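Local coordinates for protein D-galactonate dehydratase family member SEN1436 (Salmonella enterica subsp. enterica serovar Enteritidis, PDB 3TW9) that dehydrates D-gluconate weakly in vitro, as a magnesium-dependent member of the mandelate racemase/muconate lactonizing enzyme family, and probably has no significant role in D-gluconate degradation in vivo, at residues D163-R166 with A167-E171. Numbering follows the deposited sequence.
Sequences DNIR and ARMEE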
loop_
_atom_site.group_PDB
_atom_site.type_symbol
_atom_site.label_atom_id
_atom_site.label_comp_id
_atom_site.label_asym_id
_atom_site.label_seq_id
_atom_site.Cartn_x
_atom_site.Cartn_y
_atom_site.Cartn_z
ATOM N N ASP C 163 28.718 29.703 0.615
ATOM C CA ASP C 163 28.283 30.538 -0.510
ATOM C C ASP C 163 27.295 29.798 -1.407
ATOM O O ASP C 163 26.366 30.411 -1.922
ATOM C CB ASP C 163 29.476 31.011 -1.364
ATOM C CG ASP C 163 30.399 31.994 -0.630
ATOM O OD1 ASP C 163 30.077 32.441 0.495
ATOM O OD2 ASP C 163 31.471 32.310 -1.191
ATOM N N ASN C 164 27.513 28.490 -1.607
ATOM C CA ASN C 164 26.600 27.666 -2.398
ATOM C C ASN C 164 25.212 27.602 -1.740
ATOM O O ASN C 164 24.207 27.714 -2.431
ATOM C CB ASN C 164 27.175 26.261 -2.671
ATOM C CG ASN C 164 28.302 26.274 -3.684
ATOM O OD1 ASN C 164 28.545 27.280 -4.349
ATOM N ND2 ASN C 164 29.011 25.155 -3.795
ATOM N N ILE C 165 25.179 27.479 -0.408
ATOM C CA ILE C 165 23.945 27.473 0.391
ATOM C C ILE C 165 23.215 28.791 0.228
ATOM O O ILE C 165 22.028 28.802 -0.049
ATOM C CB ILE C 165 24.188 27.213 1.922
ATOM C CG1 ILE C 165 24.795 25.829 2.168
ATOM C CG2 ILE C 165 22.871 27.281 2.701
ATOM C CD1 ILE C 165 25.319 25.656 3.570
ATOM N N ARG C 166 23.945 29.899 0.375
ATOM C CA ARG C 166 23.386 31.234 0.117
ATOM C C ARG C 166 22.794 31.349 -1.287
ATOM O O ARG C 166 21.639 31.770 -1.442
ATOM C CB ARG C 166 24.433 32.326 0.379
ATOM C CG ARG C 166 24.702 32.556 1.867
ATOM C CD ARG C 166 25.319 33.923 2.135
ATOM N NE ARG C 166 25.351 34.218 3.565
ATOM C CZ ARG C 166 26.372 33.938 4.369
ATOM N NH1 ARG C 166 27.466 33.351 3.888
ATOM N NH2 ARG C 166 26.300 34.244 5.660
ATOM N N ALA C 167 23.567 30.943 -2.297
ATOM C CA ALA C 167 23.100 30.923 -3.684
ATOM C C ALA C 167 21.828 30.094 -3.858
ATOM O O ALA C 167 20.887 30.516 -4.539
ATOM C CB ALA C 167 24.204 30.423 -4.619
ATOM N N ARG C 168 21.775 28.921 -3.226
ATOM C CA ARG C 168 20.589 28.066 -3.406
ATOM C C ARG C 168 19.374 28.628 -2.660
ATOM O O ARG C 168 18.238 28.496 -3.133
ATOM C CB ARG C 168 20.860 26.597 -2.995
ATOM C CG ARG C 168 21.975 25.883 -3.775
ATOM C CD ARG C 168 21.676 25.582 -5.255
ATOM N NE ARG C 168 21.945 26.703 -6.170
ATOM C CZ ARG C 168 23.152 27.157 -6.524
ATOM N NH1 ARG C 168 23.251 28.171 -7.372
ATOM N NH2 ARG C 168 24.266 26.623 -6.049
ATOM N N MET C 169 19.625 29.264 -1.513
ATOM C CA MET C 169 18.567 29.937 -0.746
ATOM C C MET C 169 17.993 31.109 -1.538
ATOM O O MET C 169 16.790 31.273 -1.597
ATOM C CB MET C 169 19.070 30.408 0.608
ATOM C CG MET C 169 19.286 29.262 1.608
ATOM S SD MET C 169 19.909 29.845 3.173
ATOM C CE MET C 169 18.461 30.659 3.830
ATOM N N GLU C 170 18.868 31.873 -2.192
ATOM C CA GLU C 170 18.451 32.919 -3.153
ATOM C C GLU C 170 17.571 32.410 -4.302
ATOM O O GLU C 170 16.620 33.080 -4.699
ATOM C CB GLU C 170 19.679 33.654 -3.725
ATOM C CG GLU C 170 20.254 34.723 -2.795
ATOM C CD GLU C 170 21.667 35.155 -3.172
ATOM O OE1 GLU C 170 22.460 35.449 -2.251
ATOM O OE2 GLU C 170 21.992 35.192 -4.379
ATOM N N GLU C 171 17.900 31.228 -4.835
ATOM C CA GLU C 171 17.111 30.572 -5.876
ATOM C C GLU C 171 15.739 30.084 -5.394
ATOM O O GLU C 171 14.878 29.819 -6.218
ATOM C CB GLU C 171 17.866 29.389 -6.488
ATOM C CG GLU C 171 19.109 29.773 -7.261
ATOM C CD GLU C 171 19.720 28.616 -8.042
ATOM O OE1 GLU C 171 19.219 27.472 -7.951
ATOM O OE2 GLU C 171 20.713 28.866 -8.761
#
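Ile165 and Met169, one helical turn apart, lie alongside each other and leave the helix in the same direction, with Ile165 CG2 lying 3.9 Å from Met169 SD. Met169 starts with CG anti to its carbonyl carbon (chi1 -73°), which carries CG across the carbonyl oxygen of Ile165 before the bend at chi3 turns the methyl end away. Branched Ile165 faces the interior, while Met169 reaches Ile243 at the margin of that apolar side, where an unbranched, flexible chain fits. Four i to i+4 backbone bonds, from Asp163 O to Glu170 N, hold this part of the helix, among them Ala167 N to Asp163 O at 2.9 Å. On another side, Arg168 is bent at chi2 and chi3 (-69° and 84°), curling back so that its guanidinium lies against Ala167. The methyl CB sits 3.5 Å off the plane, nearer the border of the group than its middle; so short a side chain lets the flat group lie close. Glu171 meets the guanidinium edge, its i to i+3 spacing suiting the long, bent arginine: Arg168 NH1 forms a salt bridge to Glu171 OE2 at 3.0 Å, approaching from above the carboxylate plane, and NE adds a weak bond to Glu171 OE1. The two bonds limit rotation of the guanidinium. Arg166, extended from CG to NE, is long enough for NH1 to pair with Glu162 on the preceding turn. Asn164 ND2 makes a weak hydrogen bond to Thr153 O, linking the helix to the loop before it. Helix 158-171 is the connection in a beta-alpha-beta unit of the enolase-superfamily barrel domain: buried Ile165 packs on Val176 of strand 175-177 and, with Arg166, on helix 221-239, joining this outer helix to the parallel strand that follows it.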